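PDB 3VXJ: DyP, which probably acts as a heme b peroxidase that uses hydrogen peroxide to oxidise dyes and phenolic compounds such as 2,6-dimethoxyphenol. Local coordinates for residues F29-A34 against T116-F121; G267-L272 against N289-S294; A327-I332 against L354-Y359. One frame throughout, in Å; residues are numbered along the deposited sequence.

Contact 1: residues F29-A34 against T116-F121; sequences FQVNDA and TIHGVF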
loop_
_atom_site.group_PDB
_atom_site.type_symbol
_atom_site.label_atom_id
_atom_site.label_comp_id
_atom_site.label_asym_id
_atom_site.label_seq_id
_atom_site.Cartn_x
_atom_site.Cartn_y
_atom_site.Cartn_z
ATOM N N PHE A 29 2.176 -19.521 -1.412
ATOM C CA PHE A 29 2.117 -20.956 -1.622
ATOM C C PHE A 29 1.891 -21.342 -3.074
ATOM O O PHE A 29 1.456 -20.524 -3.905
ATOM C CB PHE A 29 1.044 -21.595 -0.715
ATOM C CG PHE A 29 -0.364 -21.193 -1.057
ATOM C CD1 PHE A 29 -1.117 -21.951 -1.956
ATOM C CD2 PHE A 29 -0.937 -20.047 -0.508
ATOM C CE1 PHE A 29 -2.405 -21.583 -2.297
ATOM C CE2 PHE A 29 -2.234 -19.680 -0.837
ATOM C CZ PHE A 29 -2.969 -20.442 -1.741
ATOM N N GLN A 30 2.212 -22.601 -3.354
ATOM C CA GLN A 30 1.837 -23.296 -4.572
ATOM C C GLN A 30 0.859 -24.398 -4.212
ATOM O O GLN A 30 0.989 -25.027 -3.157
ATOM C CB GLN A 30 3.045 -23.995 -5.183
ATOM C CG GLN A 30 4.144 -23.160 -5.727
ATOM C CD GLN A 30 5.221 -24.036 -6.363
ATOM O OE1 GLN A 30 4.916 -25.012 -7.058
ATOM N NE2 GLN A 30 6.482 -23.699 -6.118
ATOM N N VAL A 31 -0.081 -24.667 -5.111
ATOM C CA VAL A 31 -0.982 -25.809 -4.982
ATOM C C VAL A 31 -0.324 -27.044 -5.601
ATOM O O VAL A 31 0.076 -27.015 -6.760
ATOM C CB VAL A 31 -2.329 -25.538 -5.696
ATOM C CG1 VAL A 31 -3.233 -26.770 -5.659
ATOM C CG2 VAL A 31 -3.046 -24.343 -5.084
ATOM N N ASN A 32 -0.220 -28.118 -4.820
ATOM C CA ASN A 32 0.334 -29.385 -5.305
ATOM C C ASN A 32 -0.727 -30.357 -5.798
ATOM O O ASN A 32 -0.469 -31.160 -6.686
ATOM C CB ASN A 32 1.150 -30.074 -4.209
ATOM C CG ASN A 32 2.328 -29.247 -3.745
ATOM O OD1 ASN A 32 3.054 -28.658 -4.549
ATOM N ND2 ASN A 32 2.536 -29.212 -2.438
ATOM N N ASP A 33 -1.918 -30.282 -5.210
ATOM C CA ASP A 33 -2.985 -31.250 -5.451
ATOM C C ASP A 33 -4.288 -30.464 -5.346
ATOM O O ASP A 33 -4.695 -30.083 -4.250
ATOM C CB ASP A 33 -2.889 -32.368 -4.388
ATOM C CG ASP A 33 -3.916 -33.490 -4.564
ATOM O OD1 ASP A 33 -5.069 -33.253 -4.970
ATOM O OD2 ASP A 33 -3.561 -34.644 -4.236
ATOM N N ALA A 34 -4.923 -30.206 -6.488
ATOM C CA ALA A 34 -6.148 -29.397 -6.536
ATOM C C ALA A 34 -7.293 -29.987 -5.715
ATOM O O ALA A 34 -7.948 -29.270 -4.961
ATOM C CB ALA A 34 -6.588 -29.160 -7.978
ATOM N N THR A 116 5.278 -18.865 -10.299
ATOM C CA THR A 116 5.249 -20.021 -9.412
ATOM C C THR A 116 4.216 -19.863 -8.296
ATOM O O THR A 116 3.541 -20.823 -7.927
ATOM C CB THR A 116 6.664 -20.237 -8.834
ATOM O OG1 THR A 116 7.510 -20.740 -9.879
ATOM C CG2 THR A 116 6.670 -21.209 -7.676
ATOM N N ILE A 117 4.098 -18.654 -7.752
ATOM C CA ILE A 117 3.209 -18.399 -6.626
ATOM C C ILE A 117 1.757 -18.521 -7.080
ATOM O O ILE A 117 1.361 -17.903 -8.077
ATOM C CB ILE A 117 3.465 -16.998 -6.039
ATOM C CG1 ILE A 117 4.855 -16.946 -5.401
ATOM C CG2 ILE A 117 2.388 -16.627 -5.016
ATOM C CD1 ILE A 117 5.330 -15.552 -5.062
ATOM N N HIS A 118 0.994 -19.333 -6.352
ATOM C CA HIS A 118 -0.426 -19.551 -6.630
ATOM C C HIS A 118 -1.365 -18.731 -5.757
ATOM O O HIS A 118 -2.531 -18.508 -6.107
ATOM C CB HIS A 118 -0.760 -21.029 -6.483
ATOM C CG HIS A 118 -0.232 -21.866 -7.598
ATOM N ND1 HIS A 118 -0.199 -23.242 -7.549
ATOM C CD2 HIS A 118 0.313 -21.519 -8.787
ATOM C CE1 HIS A 118 0.325 -23.707 -8.666
ATOM N NE2 HIS A 118 0.644 -22.683 -9.436
ATOM N N GLY A 119 -0.872 -18.295 -4.607
ATOM C CA GLY A 119 -1.716 -17.528 -3.714
ATOM C C GLY A 119 -0.979 -17.073 -2.485
ATOM O O GLY A 119 0.212 -17.354 -2.311
ATOM N N VAL A 120 -1.709 -16.367 -1.631
ATOM C CA VAL A 120 -1.170 -15.857 -0.383
ATOM C C VAL A 120 -2.227 -15.906 0.722
ATOM O O VAL A 120 -3.375 -15.477 0.519
ATOM C CB VAL A 120 -0.585 -14.416 -0.569
ATOM C CG1 VAL A 120 -1.653 -13.407 -1.050
ATOM C CG2 VAL A 120 0.113 -13.951 0.703
ATOM N N PHE A 121 -1.837 -16.449 1.874
ATOM C CA PHE A 121 -2.612 -16.297 3.097
ATOM C C PHE A 121 -2.056 -15.076 3.820
ATOM O O PHE A 121 -0.845 -14.990 4.030
ATOM C CB PHE A 121 -2.448 -17.492 4.040
ATOM C CG PHE A 121 -3.050 -18.779 3.543
ATOM C CD1 PHE A 121 -4.335 -19.156 3.924
ATOM C CD2 PHE A 121 -2.306 -19.649 2.753
ATOM C CE1 PHE A 121 -4.888 -20.361 3.489
ATOM C CE2 PHE A 121 -2.842 -20.858 2.314
ATOM C CZ PHE A 121 -4.136 -21.219 2.686
#
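A classic beta bulge joins strand 23-31 to the start of strand 119-125, the two central strands of the four-stranded antiparallel sheet in the N-terminal dimeric alpha+beta barrel domain: His-118 and Gly-119 both face Phe-29. The carbonyl O of Phe-29 accepts twice, from His-118 N at 2.8 Å and, less squarely, from Gly-119 N at 3.3 Å, while Phe-29 N returns a bond to Gly-119 O at 3.1 Å. The Phe-29 side chain is turned back between its own backbone N and carbonyl carbon (chi1 67°), which lays the ring face over Gly-119. Gly-119 CA sits 4.0 Å from the Phe-29 ring centroid in a CH-pi contact, where any CB would run into Phe-29 CZ. Beyond the glycine, Phe-29 CE2 meets Phe-121 CE2 at 3.4 Å, the two rings being inclined at 42°. Leu-69 and Phe-71 of the adjoining strand 65-71 also touch the Phe-29 ring, and Phe-142 packs edge-to-face with Phe-121. On the bulge itself, the imidazole of His-118 reaches across to the next stretch of backbone, and its ND1 takes the N-H of Val-31 at 2.8 Å in a nearly straight bond (168°). Since ND1 acts as acceptor here, the geometry is consistent with a neutral histidine protonated on NE2, its side chain standing in for a backbone carbonyl where the strand pairing ends.

Contact 2: residues G267-L272 against N289-S294; sequences GAPIDL and NNFDYS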
loop_
_atom_site.group_PDB
_atom_site.type_symbol
_atom_site.label_atom_id
_atom_site.label_comp_id
_atom_site.label_asym_id
_atom_site.label_seq_id
_atom_site.Cartn_x
_atom_site.Cartn_y
_atom_site.Cartn_z
ATOM N N GLY A 267 2.144 12.973 10.604
ATOM C CA GLY A 267 0.931 12.869 9.811
ATOM C C GLY A 267 0.338 14.209 9.416
ATOM O O GLY A 267 -0.580 14.257 8.598
ATOM N N ALA A 268 0.839 15.310 9.975
ATOM C CA ALA A 268 0.275 16.611 9.624
ATOM C C ALA A 268 0.543 16.881 8.138
ATOM O O ALA A 268 1.690 16.834 7.701
ATOM C CB ALA A 268 0.867 17.708 10.491
ATOM N N PRO A 269 -0.509 17.138 7.338
ATOM C CA PRO A 269 -0.260 17.392 5.922
ATOM C C PRO A 269 0.357 18.776 5.722
ATOM O O PRO A 269 -0.087 19.753 6.331
ATOM C CB PRO A 269 -1.658 17.321 5.307
ATOM C CG PRO A 269 -2.581 17.707 6.417
ATOM C CD PRO A 269 -1.944 17.222 7.679
ATOM N N ILE A 270 1.382 18.863 4.878
ATOM C CA ILE A 270 2.064 20.136 4.682
ATOM C C ILE A 270 1.181 21.203 4.016
ATOM O O ILE A 270 1.385 22.394 4.228
ATOM C CB ILE A 270 3.446 19.987 3.969
ATOM C CG1 ILE A 270 3.300 19.613 2.486
ATOM C CG2 ILE A 270 4.366 19.008 4.754
ATOM C CD1 ILE A 270 4.650 19.427 1.778
ATOM N N ASP A 271 0.148 20.780 3.286
ATOM C CA ASP A 271 -0.780 21.749 2.705
ATOM C C ASP A 271 -1.474 22.562 3.813
ATOM O O ASP A 271 -1.765 23.738 3.626
ATOM C CB ASP A 271 -1.810 21.050 1.814
ATOM C CG ASP A 271 -2.563 22.008 0.926
ATOM O OD1 ASP A 271 -1.995 23.070 0.572
ATOM O OD2 ASP A 271 -3.717 21.685 0.576
ATOM N N LEU A 272 -1.709 21.940 4.971
ATOM C CA LEU A 272 -2.275 22.644 6.138
ATOM C C LEU A 272 -1.227 23.216 7.097
ATOM O O LEU A 272 -1.486 24.217 7.771
ATOM C CB LEU A 272 -3.219 21.729 6.920
ATOM C CG LEU A 272 -4.429 21.188 6.158
ATOM C CD1 LEU A 272 -5.265 20.290 7.072
ATOM C CD2 LEU A 272 -5.273 22.326 5.593
ATOM N N ASN A 289 -6.910 15.066 7.016
ATOM C CA ASN A 289 -7.170 14.786 5.605
ATOM C C ASN A 289 -7.991 15.874 4.917
ATOM O O ASN A 289 -8.367 15.735 3.753
ATOM C CB ASN A 289 -7.842 13.421 5.433
ATOM C CG ASN A 289 -7.242 12.635 4.287
ATOM O OD1 ASN A 289 -6.144 12.948 3.814
ATOM N ND2 ASN A 289 -7.942 11.604 3.848
ATOM N N ASN A 290 -8.248 16.967 5.629
ATOM C CA ASN A 290 -9.136 18.011 5.137
ATOM C C ASN A 290 -8.417 19.090 4.327
ATOM O O ASN A 290 -8.326 20.252 4.732
ATOM C CB ASN A 290 -9.920 18.624 6.296
ATOM C CG ASN A 290 -11.142 19.366 5.824
ATOM O OD1 ASN A 290 -11.546 19.251 4.666
ATOM N ND2 ASN A 290 -11.742 20.142 6.716
ATOM N N PHE A 291 -7.921 18.689 3.162
ATOM C CA PHE A 291 -7.187 19.566 2.255
ATOM C C PHE A 291 -7.308 18.961 0.871
ATOM O O PHE A 291 -7.573 17.756 0.732
ATOM C CB PHE A 291 -5.706 19.677 2.653
ATOM C CG PHE A 291 -4.945 18.375 2.549
ATOM C CD1 PHE A 291 -4.230 18.051 1.394
ATOM C CD2 PHE A 291 -4.982 17.454 3.587
ATOM C CE1 PHE A 291 -3.545 16.838 1.291
ATOM C CE2 PHE A 291 -4.297 16.230 3.489
ATOM C CZ PHE A 291 -3.583 15.935 2.337
ATOM N N ASP A 292 -7.107 19.775 -0.157
ATOM C CA ASP A 292 -7.261 19.280 -1.523
ATOM C C ASP A 292 -6.304 19.906 -2.540
ATOM O O ASP A 292 -6.478 19.705 -3.733
ATOM C CB ASP A 292 -8.718 19.416 -2.000
ATOM C CG ASP A 292 -9.205 20.863 -2.034
ATOM O OD1 ASP A 292 -8.401 21.786 -1.784
ATOM O OD2 ASP A 292 -10.405 21.076 -2.317
ATOM N N TYR A 293 -5.308 20.651 -2.056
ATOM C CA TYR A 293 -4.350 21.412 -2.882
ATOM C C TYR A 293 -4.960 22.619 -3.601
ATOM O O TYR A 293 -4.255 23.294 -4.345
ATOM C CB TYR A 293 -3.538 20.521 -3.868
ATOM C CG TYR A 293 -2.972 19.283 -3.220
ATOM C CD1 TYR A 293 -2.062 19.390 -2.172
ATOM C CD2 TYR A 293 -3.360 18.003 -3.637
ATOM C CE1 TYR A 293 -1.559 18.265 -1.549
ATOM C CE2 TYR A 293 -2.857 16.863 -3.018
ATOM C CZ TYR A 293 -1.955 17.011 -1.972
ATOM O OH TYR A 293 -1.441 15.915 -1.314
ATOM N N SER A 294 -6.244 22.921 -3.364
ATOM C CA SER A 294 -6.880 24.066 -4.042
ATOM C C SER A 294 -6.233 25.399 -3.673
ATOM O O SER A 294 -6.360 26.375 -4.412
ATOM C CB SER A 294 -8.387 24.122 -3.792
ATOM O OG SER A 294 -8.665 24.385 -2.440
#
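The Phe-291 ring has Pro-269 CB over one face, with CE2 as the nearest ring atom at 3.4 Å, and Tyr-293 CZ in its plane at the edge. Arg-315, a heme-binding residue, makes a cation-pi contact with the same ring, and its NH1 donates to Phe-291 O. The carboxylate of Asp-271 stands steeply to the Phe-291 ring, the planes 78° apart, but lies at only 35° to the ring of Tyr-293. These groups join two loops of the C-terminal peroxidase domain, on either side of helix 279-282 in the chain; the second loop holds an inverse gamma turn centred on Asn-290 and an Asx turn begun by Asp-292. The polar link between the loops is a bent bond from Tyr-293 N to Asp-271 OD2 at 3.2 Å, arriving from above the carboxylate plane. With Asp-271 CG anti to the backbone N (chi1 -166°), the acid extends past Phe-291, and OD2 also comes within 3.5 Å of Phe-291 CB. Asp-295 lies close to the other oxygen, OD1, so crowding of like charge may raise the proton affinity of Asp-271. Leu-272 CD2 packs 4.0 Å from Phe-291 CB. Cutting Phe-291 back to an alanine is likely to lose the packing on Pro-269 and to leave the Arg-315 guanidinium without its aromatic partner. Phe-291 and Asp-292 both touch bound 2,6-dimethoxyphenol, so this junction forms part of one of its two binding sites. Asp-292 is itself fixed by the turn: OD1 accepts from Ser-294 N at 2.9 Å and, on the syn side, from Ser-294 OG at 2.7 Å.

Contact 3: residues A327-I332 against L354-Y359; sequences AMRSSI and LLFVEY. With HEM (protoporphyrin IX containing Fe), chain B.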
loop_
_atom_site.group_PDB
_atom_site.type_symbol
_atom_site.label_atom_id
_atom_site.label_comp_id
_atom_site.label_asym_id
_atom_site.label_seq_id
_atom_site.Cartn_x
_atom_site.Cartn_y
_atom_site.Cartn_z
ATOM N N ALA A 327 -7.752 3.914 -4.134
ATOM C CA ALA A 327 -7.515 2.522 -3.757
ATOM C C ALA A 327 -7.292 2.446 -2.255
ATOM O O ALA A 327 -6.901 3.444 -1.638
ATOM C CB ALA A 327 -6.300 1.975 -4.510
ATOM N N MET A 328 -7.523 1.262 -1.683
ATOM C CA MET A 328 -7.294 1.002 -0.252
ATOM C C MET A 328 -5.886 0.473 -0.047
ATOM O O MET A 328 -5.404 -0.329 -0.840
ATOM C CB MET A 328 -8.262 -0.070 0.254
ATOM C CG MET A 328 -9.734 0.286 0.206
ATOM S SD MET A 328 -10.187 1.552 1.410
ATOM C CE MET A 328 -11.965 1.347 1.401
ATOM N N ARG A 329 -5.238 0.881 1.043
ATOM C CA ARG A 329 -3.941 0.314 1.396
ATOM C C ARG A 329 -3.966 -0.348 2.761
ATOM O O ARG A 329 -4.610 0.144 3.703
ATOM C CB ARG A 329 -2.851 1.384 1.368
ATOM C CG ARG A 329 -2.584 1.958 -0.005
ATOM C CD ARG A 329 -1.747 3.243 0.076
ATOM N NE ARG A 329 -2.479 4.263 0.822
ATOM C CZ ARG A 329 -2.060 4.850 1.938
ATOM N NH1 ARG A 329 -0.862 4.579 2.430
ATOM N NH2 ARG A 329 -2.829 5.740 2.560
ATOM N N SER A 330 -3.255 -1.468 2.859
ATOM C CA SER A 330 -3.120 -2.180 4.135
ATOM C C SER A 330 -1.692 -2.688 4.326
ATOM O O SER A 330 -1.453 -3.881 4.548
ATOM C CB SER A 330 -4.111 -3.338 4.212
ATOM O OG SER A 330 -4.272 -3.759 5.555
ATOM N N SER A 331 -0.746 -1.764 4.209
ATOM C CA SER A 331 0.665 -2.101 4.273
ATOM C C SER A 331 1.146 -2.245 5.711
ATOM O O SER A 331 0.551 -1.697 6.642
ATOM C CB SER A 331 1.472 -1.008 3.584
ATOM O OG SER A 331 1.000 -0.816 2.255
ATOM N N ILE A 332 2.254 -2.959 5.886
ATOM C CA ILE A 332 2.872 -3.087 7.199
ATOM C C ILE A 332 4.397 -3.022 7.057
ATOM O O ILE A 332 4.963 -3.615 6.138
ATOM C CB ILE A 332 2.412 -4.387 7.928
ATOM C CG1 ILE A 332 2.830 -4.359 9.404
ATOM C CG2 ILE A 332 2.920 -5.647 7.209
ATOM C CD1 ILE A 332 2.225 -5.455 10.257
ATOM N N LEU A 354 8.902 -2.270 3.717
ATOM C CA LEU A 354 7.453 -2.208 3.729
ATOM C C LEU A 354 6.905 -3.367 2.932
ATOM O O LEU A 354 7.321 -3.613 1.801
ATOM C CB LEU A 354 6.948 -0.879 3.133
ATOM C CG LEU A 354 5.453 -0.546 3.311
ATOM C CD1 LEU A 354 5.104 -0.304 4.788
ATOM C CD2 LEU A 354 5.052 0.674 2.460
ATOM N N LEU A 355 5.985 -4.087 3.553
ATOM C CA LEU A 355 5.157 -5.059 2.847
ATOM C C LEU A 355 3.898 -4.314 2.426
ATOM O O LEU A 355 2.982 -4.105 3.227
ATOM C CB LEU A 355 4.858 -6.272 3.735
ATOM C CG LEU A 355 6.114 -6.936 4.308
ATOM C CD1 LEU A 355 5.779 -8.132 5.180
ATOM C CD2 LEU A 355 7.090 -7.346 3.213
ATOM N N PHE A 356 3.903 -3.883 1.166
ATOM C CA PHE A 356 2.911 -2.958 0.644
ATOM C C PHE A 356 1.741 -3.728 0.027
ATOM O O PHE A 356 1.939 -4.692 -0.729
ATOM C CB PHE A 356 3.593 -2.048 -0.376
ATOM C CG PHE A 356 2.661 -1.140 -1.119
ATOM C CD1 PHE A 356 2.393 0.145 -0.654
ATOM C CD2 PHE A 356 2.088 -1.556 -2.321
ATOM C CE1 PHE A 356 1.526 0.985 -1.347
ATOM C CE2 PHE A 356 1.250 -0.709 -3.034
ATOM C CZ PHE A 356 0.962 0.555 -2.548
ATOM N N VAL A 357 0.534 -3.284 0.370
ATOM C CA VAL A 357 -0.704 -3.944 -0.043
ATOM C C VAL A 357 -1.688 -2.875 -0.475
ATOM O O VAL A 357 -2.009 -1.980 0.314
ATOM C CB VAL A 357 -1.311 -4.711 1.147
ATOM C CG1 VAL A 357 -2.673 -5.269 0.797
ATOM C CG2 VAL A 357 -0.371 -5.835 1.603
ATOM N N GLU A 358 -2.154 -2.961 -1.723
ATOM C CA GLU A 358 -3.128 -2.004 -2.226
ATOM C C GLU A 358 -4.226 -2.738 -2.976
ATOM O O GLU A 358 -3.932 -3.574 -3.840
ATOM C CB GLU A 358 -2.452 -0.988 -3.144
ATOM C CG GLU A 358 -3.323 0.203 -3.515
ATOM C CD GLU A 358 -2.548 1.361 -4.132
ATOM O OE1 GLU A 358 -1.491 1.132 -4.732
ATOM O OE2 GLU A 358 -3.010 2.522 -3.992
ATOM N N TYR A 359 -5.472 -2.415 -2.631
ATOM C CA TYR A 359 -6.661 -3.057 -3.196
ATOM C C TYR A 359 -7.452 -2.108 -4.081
ATOM O O TYR A 359 -7.682 -0.942 -3.732
ATOM C CB TYR A 359 -7.610 -3.526 -2.096
ATOM C CG TYR A 359 -7.055 -4.575 -1.165
ATOM C CD1 TYR A 359 -6.927 -5.901 -1.568
ATOM C CD2 TYR A 359 -6.674 -4.239 0.139
ATOM C CE1 TYR A 359 -6.444 -6.870 -0.708
ATOM C CE2 TYR A 359 -6.188 -5.216 1.022
ATOM C CZ TYR A 359 -6.066 -6.518 0.578
ATOM O OH TYR A 359 -5.578 -7.492 1.432
HETATM C CHA HEM B . 0.235 7.704 1.406
HETATM C CHB HEM B . 4.556 5.917 2.631
HETATM C CHC HEM B . 4.668 3.285 -1.425
HETATM C CHD HEM B . 0.331 5.030 -2.658
HETATM C C1A HEM B . 1.407 7.477 2.072
HETATM C C2A HEM B . 1.815 8.126 3.298
HETATM C C3A HEM B . 3.021 7.634 3.629
HETATM C C4A HEM B . 3.387 6.644 2.641
HETATM C CMA HEM B . 3.881 8.003 4.853
HETATM C CAA HEM B . 1.012 9.234 4.016
HETATM C CBA HEM B . -0.017 8.740 5.035
HETATM C CGA HEM B . -1.241 8.108 4.417
HETATM O O1A HEM B . -2.079 8.810 3.811
HETATM O O2A HEM B . -1.397 6.864 4.566
HETATM C C1B HEM B . 4.963 5.035 1.650
HETATM C C2B HEM B . 6.199 4.283 1.648
HETATM C C3B HEM B . 6.229 3.547 0.521
HETATM C C4B HEM B . 5.003 3.812 -0.202
HETATM C CMB HEM B . 7.266 4.372 2.762
HETATM C CAB HEM B . 7.314 2.558 0.046
HETATM C CBB HEM B . 8.151 1.959 0.896
HETATM C C1C HEM B . 3.526 3.567 -2.129
HETATM C C2C HEM B . 3.197 3.062 -3.449
HETATM C C3C HEM B . 2.000 3.558 -3.799
HETATM C C4C HEM B . 1.541 4.384 -2.702
HETATM C CMC HEM B . 4.097 2.108 -4.258
HETATM C CAC HEM B . 1.187 3.323 -5.099
HETATM C CBC HEM B . 1.783 3.215 -6.294
HETATM C C1D HEM B . -0.107 5.847 -1.648
HETATM C C2D HEM B . -1.431 6.417 -1.601
HETATM C C3D HEM B . -1.456 7.250 -0.357
HETATM C C4D HEM B . -0.152 7.102 0.240
HETATM C CMD HEM B . -2.599 6.263 -2.588
HETATM C CAD HEM B . -2.658 8.084 0.111
HETATM C CBD HEM B . -2.635 9.395 -0.669
HETATM C CGD HEM B . -3.806 10.271 -0.316
HETATM O O1D HEM B . -3.567 11.465 0.012
HETATM O O2D HEM B . -4.964 9.797 -0.361
HETATM N NA HEM B . 2.396 6.604 1.694
HETATM N NB HEM B . 4.262 4.753 0.484
HETATM N NC HEM B . 2.507 4.400 -1.727
HETATM N ND HEM B . 0.619 6.244 -0.527
HETATM FE FE HEM B . 2.484 5.549 -0.054
HETATM O O HOH W 1 1.582 4.104 0.979
#
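Arg-329 and Phe-356 are brought together on the distal, water-bearing side of the heme by their torsions: the arginine chain bends at chi3 (-62°), turning its guanidinium along the porphyrin, and Phe-356 holds CG anti to its backbone N (chi1 173°), sending the ring to the same face. Their strands, 328-334 and 353-360, pair antiparallel in the ferredoxin-like sheet of the C-terminal domain. The guanidinium lies with one face over heme C3D, while its edge meets a propionate: NH2 donates to O2A at 2.7 Å, and NH1 adds a weaker bond. NH1 also donates to a water at 2.9 Å, and that water ligates the heme iron at 2.0 Å. Asp-171 forms a salt bridge to NH1 and Ser-174 O accepts from NH2, so the group is gripped from several sides. His-308 is the iron's axial protein ligand. Phe-356 CE1 reaches heme C1C at 3.4 Å, and Glu-358 OE1 approaches the vinyl carbon CAC at 3.5 Å.

The pairing is regular at both ends, with Met-328 against Tyr-359 and Ile-332 against Leu-355 as hydrogen-bonded pairs. Between them strand 328-334 is interrupted. Ser-330 N still donates to Val-357 O, but the N-H of Val-357 goes to a side chain instead of a carbonyl. On the sheet face turned from the heme, Ile-332, Leu-355 and Val-357 pack on Phe-26 of strand 23-31, and Asp-14 accepts hydrogen bonds from both Ser-330 OG and Tyr-359 OH. In the gap of the strand, Ser-331 OG lies 3.1 Å from Val-357 N and takes its hydrogen in a nearly straight bond.

How the contacts relate
Along the chain the three contacts follow in series. Contact 1 lies in the N-terminal four-stranded sheet, contact 3 in the C-terminal one, and both sheets have strand order 2-3-1-4, a repeated ferredoxin-like architecture. Their centres are 21 Å apart, bridged by strand 23-31: it carries Phe-29 of contact 1, and its Phe-26 packs on contact 3. Contact 2 is made by loops of the C-terminal half, its centre 21 Å from that of contact 3 and 42 Å from contact 1, across the chain's centre. Heme lies between contacts 2 and 3, so contact 3 supplies one wall of the catalytic pocket, contact 2 adds two residues to a 2,6-dimethoxyphenol site, and contact 1 lies away from both.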